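Long-range contact in cellulose-binding protein (Saccharophagus degradans, PDB 2X32), which binds a long polyisoprenoid diphosphate in the core of its YceI-like domain and is implicated in plant cell wall breakdown: residues Tyr9-Phe20 / Val168-Ala178. Sequence-based numbering, arbitrary orientation.
Sequences YSLDATASFLNF and VPVDFVLFYEA. With OTP ((2E,6E,10E,14E,18E,22E,26E)-3,7,11,15,19,23,27,31-octamethyldotriaconta-2,6,10,14,18,22,26,30-octaenyl trihydrogen diphosphate), chain C.
Ser16 OG is gripped twice: it accepts the backbone N-H of Phe175 in an almost straight bond (OG to N 3.0 Å, 174° at the hydrogen) and gives its own proton to Asp12 O, approaching from above the carbonyl plane. It thereby stands in for a backbone carbonyl where an antiparallel pairing of the curled YceI-like barrel is broken by the short loop around 13-15. On one side of the break Ser10 pairs with Glu177 and Asp12 N reaches Phe175 O (2.9 Å); on the other Phe17 pairs with Val173 and Asn19 with Asp171, through Asn19 N to Asp171 O at 2.8 Å. The loop is pinned by an Asx motif: Asp12 OD1 receives Ala15 N from above the carboxylate plane, while OD2 forms a salt bridge with Arg130. Ala15 CB packs on Phe175 CD2. Outside the barrel, Phe17 CG in the modelled conformer sits between backbone N and carbonyl carbon (chi1 58°), which lays one ring face over Val173 CB, off-centre toward the rim, with Phe17 CZ 3.7 Å from Val173 CB. On the inward face Leu18, Phe20, Val168, Val170, Phe172, Leu174 and Tyr176 line the pocket of the octaprenyl chain; Leu174 CD1 comes within 3.5 Å of OTP C9. One face of the Phe20 ring meets OTP C25, offset toward the rim, and the side chain runs alongside Val168, pointing the same way. Tyr176 OH is hydrogen-bonded to Gln48 O, and Leu11 CD1 sits over one face of the Tyr176 ring, 3.6 Å from Tyr176 CZ.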
# COMPACT_ATOMS: atom_id res chain seq x y z
N TYR A 9 18.68 1.48 0.33
CA TYR A 9 17.89 0.50 1.08
C TYR A 9 17.14 -0.44 0.16
O TYR A 9 16.71 -0.05 -0.91
CB TYR A 9 16.86 1.10 2.05
CG TYR A 9 17.43 1.98 3.13
CD1 TYR A 9 17.63 1.52 4.41
CD2 TYR A 9 17.77 3.31 2.84
CE1 TYR A 9 18.21 2.38 5.38
CE2 TYR A 9 18.32 4.11 3.76
CZ TYR A 9 18.51 3.67 5.02
OH TYR A 9 19.08 4.61 5.90
N SER A 10 16.92 -1.66 0.64
CA SER A 10 16.06 -2.62 -0.04
C SER A 10 14.89 -3.01 0.87
O SER A 10 15.07 -3.14 2.08
CB SER A 10 16.84 -3.86 -0.41
OG SER A 10 17.79 -3.59 -1.44
N LEU A 11 13.72 -3.19 0.29
CA LEU A 11 12.58 -3.70 1.07
C LEU A 11 12.82 -5.16 1.53
O LEU A 11 13.18 -6.03 0.74
CB LEU A 11 11.25 -3.60 0.32
CG LEU A 11 10.02 -3.88 1.21
CD1 LEU A 11 9.65 -2.66 2.01
CD2 LEU A 11 8.79 -4.33 0.33
N ASP A 12 12.61 -5.40 2.83
CA ASP A 12 12.52 -6.75 3.37
C ASP A 12 11.08 -7.20 3.11
O ASP A 12 10.18 -6.92 3.85
CB ASP A 12 12.80 -6.71 4.88
CG ASP A 12 12.74 -8.10 5.56
OD1 ASP A 12 12.19 -9.06 4.97
OD2 ASP A 12 13.25 -8.22 6.69
N ALA A 13 10.93 -7.94 2.02
CA ALA A 13 9.60 -8.26 1.53
C ALA A 13 8.89 -9.21 2.45
O ALA A 13 7.67 -9.17 2.63
CB ALA A 13 9.72 -8.91 0.15
N THR A 14 9.63 -10.10 3.06
CA THR A 14 8.97 -11.07 3.97
C THR A 14 8.41 -10.42 5.22
O THR A 14 7.25 -10.73 5.66
CB THR A 14 9.89 -12.22 4.37
OG1 THR A 14 10.94 -11.77 5.24
CG2 THR A 14 10.44 -12.87 3.17
N ALA A 15 9.15 -9.48 5.81
CA ALA A 15 8.73 -8.86 7.08
C ALA A 15 7.68 -7.76 6.93
O ALA A 15 6.93 -7.45 7.85
CB ALA A 15 9.95 -8.28 7.85
N SER A 16 7.57 -7.28 5.71
CA SER A 16 6.71 -6.14 5.40
C SER A 16 5.29 -6.58 5.11
O SER A 16 5.07 -7.61 4.51
CB SER A 16 7.28 -5.38 4.20
OG SER A 16 8.57 -4.83 4.51
N PHE A 17 4.32 -5.70 5.35
CA PHE A 17 2.96 -6.01 5.03
C PHE A 17 2.16 -4.77 4.66
O PHE A 17 2.50 -3.67 5.04
CB PHE A 17 2.28 -6.85 6.13
CG PHE A 17 2.25 -6.24 7.53
CD1 PHE A 17 1.23 -5.38 7.89
CD2 PHE A 17 3.15 -6.62 8.51
CE1 PHE A 17 1.15 -4.84 9.20
CE2 PHE A 17 3.06 -6.11 9.83
CZ PHE A 17 2.07 -5.21 10.15
N LEU A 18 1.10 -4.98 3.89
CA LEU A 18 0.17 -3.91 3.52
C LEU A 18 -1.21 -4.52 3.44
O LEU A 18 -1.42 -5.53 2.78
CB LEU A 18 0.56 -3.19 2.25
CG LEU A 18 -0.30 -2.04 1.86
CD1 LEU A 18 0.49 -1.00 1.10
CD2 LEU A 18 -1.53 -2.50 1.05
N ASN A 19 -2.14 -3.93 4.17
CA ASN A 19 -3.51 -4.43 4.38
C ASN A 19 -4.51 -3.35 3.92
O ASN A 19 -4.18 -2.17 3.98
CB ASN A 19 -3.81 -4.65 5.88
CG ASN A 19 -2.99 -5.80 6.53
OD1 ASN A 19 -2.35 -6.61 5.87
ND2 ASN A 19 -2.95 -5.76 7.86
N PHE A 20 -5.73 -3.76 3.59
CA PHE A 20 -6.80 -2.84 3.30
C PHE A 20 -8.09 -3.43 3.77
O PHE A 20 -8.22 -4.65 3.88
CB PHE A 20 -6.81 -2.49 1.80
CG PHE A 20 -7.13 -3.62 0.87
CD1 PHE A 20 -8.44 -3.83 0.39
CD2 PHE A 20 -6.14 -4.47 0.43
CE1 PHE A 20 -8.71 -4.84 -0.51
CE2 PHE A 20 -6.42 -5.52 -0.47
CZ PHE A 20 -7.71 -5.68 -0.94
N VAL A 168 -11.74 2.86 1.45
CA VAL A 168 -10.95 1.74 1.90
C VAL A 168 -9.75 2.18 2.78
O VAL A 168 -8.79 2.78 2.28
CB VAL A 168 -10.48 0.96 0.65
CG1 VAL A 168 -9.56 -0.21 0.98
CG2 VAL A 168 -11.70 0.43 -0.11
N PRO A 169 -9.78 1.89 4.10
CA PRO A 169 -8.59 2.11 4.93
C PRO A 169 -7.43 1.23 4.52
O PRO A 169 -7.62 0.03 4.27
CB PRO A 169 -9.05 1.67 6.35
CG PRO A 169 -10.55 1.77 6.27
CD PRO A 169 -10.92 1.41 4.92
N VAL A 170 -6.24 1.79 4.46
CA VAL A 170 -5.01 1.05 4.13
C VAL A 170 -4.02 1.23 5.27
O VAL A 170 -3.88 2.33 5.76
CB VAL A 170 -4.40 1.57 2.82
CG1 VAL A 170 -3.02 0.89 2.54
CG2 VAL A 170 -5.34 1.33 1.70
N ASP A 171 -3.37 0.15 5.71
CA ASP A 171 -2.32 0.16 6.72
C ASP A 171 -1.13 -0.61 6.25
O ASP A 171 -1.27 -1.60 5.54
CB ASP A 171 -2.80 -0.47 8.00
CG ASP A 171 -3.79 0.37 8.69
OD1 ASP A 171 -3.45 1.44 9.21
OD2 ASP A 171 -4.96 -0.09 8.76
N PHE A 172 0.06 -0.16 6.62
CA PHE A 172 1.27 -0.87 6.21
C PHE A 172 2.35 -0.73 7.24
O PHE A 172 2.42 0.28 7.95
CB PHE A 172 1.76 -0.45 4.82
CG PHE A 172 1.94 1.05 4.63
CD1 PHE A 172 3.11 1.71 5.06
CD2 PHE A 172 0.94 1.81 4.05
CE1 PHE A 172 3.24 3.07 4.91
CE2 PHE A 172 1.10 3.18 3.92
CZ PHE A 172 2.26 3.77 4.33
N VAL A 173 3.19 -1.73 7.33
CA VAL A 173 4.47 -1.68 8.09
C VAL A 173 5.52 -2.21 7.12
O VAL A 173 5.49 -3.38 6.70
CB VAL A 173 4.43 -2.48 9.36
CG1 VAL A 173 5.81 -2.40 10.07
CG2 VAL A 173 3.27 -1.99 10.29
N LEU A 174 6.46 -1.34 6.75
CA LEU A 174 7.49 -1.65 5.77
C LEU A 174 8.84 -1.65 6.46
O LEU A 174 9.13 -0.72 7.26
CB LEU A 174 7.50 -0.61 4.67
CG LEU A 174 6.16 -0.41 3.98
CD1 LEU A 174 6.25 0.73 3.00
CD2 LEU A 174 5.56 -1.65 3.30
N PHE A 175 9.67 -2.64 6.18
CA PHE A 175 11.01 -2.68 6.73
C PHE A 175 11.98 -2.54 5.61
O PHE A 175 11.88 -3.26 4.60
CB PHE A 175 11.21 -4.02 7.44
CG PHE A 175 10.35 -4.18 8.66
CD1 PHE A 175 10.78 -3.73 9.91
CD2 PHE A 175 9.09 -4.76 8.57
CE1 PHE A 175 9.95 -3.84 11.03
CE2 PHE A 175 8.28 -4.87 9.71
CZ PHE A 175 8.70 -4.41 10.90
N TYR A 176 12.87 -1.56 5.71
CA TYR A 176 13.89 -1.32 4.70
C TYR A 176 15.27 -1.51 5.33
O TYR A 176 15.50 -1.12 6.48
CB TYR A 176 13.76 0.12 4.11
CG TYR A 176 12.63 0.34 3.18
CD1 TYR A 176 12.73 0.09 1.84
CD2 TYR A 176 11.41 0.82 3.63
CE1 TYR A 176 11.68 0.33 0.94
CE2 TYR A 176 10.36 1.03 2.77
CZ TYR A 176 10.49 0.77 1.42
OH TYR A 176 9.46 0.98 0.53
N GLU A 177 16.19 -2.11 4.58
CA GLU A 177 17.49 -2.49 5.08
C GLU A 177 18.57 -2.05 4.12
O GLU A 177 18.45 -2.31 2.95
CB GLU A 177 17.54 -4.01 5.07
CG GLU A 177 16.91 -4.58 6.19
CD GLU A 177 17.89 -4.93 7.32
OE1 GLU A 177 19.06 -4.49 7.34
OE2 GLU A 177 17.43 -5.60 8.20
N ALA A 178 19.53 -1.30 4.68
CA ALA A 178 20.73 -0.83 3.99
C ALA A 178 21.81 -1.90 3.92
O ALA A 178 21.87 -2.77 4.77
CB ALA A 178 21.27 0.40 4.70
O7 OTP C . -21.22 -11.15 1.18
P2 OTP C . -20.74 -12.19 0.20
O5 OTP C . -21.85 -12.71 -0.69
O6 OTP C . -19.87 -13.25 0.80
O4 OTP C . -19.80 -11.32 -0.85
P1 OTP C . -18.20 -11.42 -1.01
O2 OTP C . -17.63 -10.61 0.14
O3 OTP C . -17.67 -12.78 -1.40
O1 OTP C . -17.79 -10.46 -2.26
C40 OTP C . -17.94 -9.04 -2.07
C39 OTP C . -16.58 -8.34 -2.22
C37 OTP C . -16.13 -7.43 -1.37
C38 OTP C . -16.82 -6.94 -0.09
C36 OTP C . -14.79 -6.75 -1.64
C35 OTP C . -14.89 -5.32 -2.09
C34 OTP C . -13.49 -4.69 -2.24
C32 OTP C . -13.18 -3.41 -1.98
C33 OTP C . -14.16 -2.45 -1.40
C31 OTP C . -11.71 -3.01 -2.12
C30 OTP C . -11.38 -1.86 -3.04
C29 OTP C . -9.89 -1.50 -3.00
C27 OTP C . -9.41 -0.26 -3.08
C28 OTP C . -10.26 0.98 -3.36
C26 OTP C . -7.94 0.02 -2.87
C25 OTP C . -7.07 -1.15 -2.48
C24 OTP C . -5.71 -0.76 -1.87
C22 OTP C . -4.54 -0.75 -2.50
C23 OTP C . -4.29 -1.27 -3.89
C21 OTP C . -3.34 -0.26 -1.74
C20 OTP C . -2.80 1.10 -2.26
C19 OTP C . -1.55 1.59 -1.53
C17 OTP C . -1.49 2.56 -0.62
C18 OTP C . -2.60 3.49 -0.25
C16 OTP C . -0.19 2.77 0.14
C15 OTP C . 0.39 4.14 -0.06
C14 OTP C . 1.83 4.21 0.38
C12 OTP C . 2.41 5.29 0.96
C13 OTP C . 1.62 6.56 1.29
C11 OTP C . 3.85 5.31 1.34
C10 OTP C . 4.62 4.05 1.24
C9 OTP C . 6.01 4.05 1.87
C7 OTP C . 7.19 4.11 1.23
C8 OTP C . 7.38 4.06 -0.27
C6 OTP C . 8.44 4.18 2.06
C5 OTP C . 8.99 5.59 2.24
C4 OTP C . 10.29 5.61 2.99
C2 OTP C . 10.61 6.58 3.86
C3 OTP C . 9.83 7.79 4.24
C1 OTP C . 11.96 6.50 4.52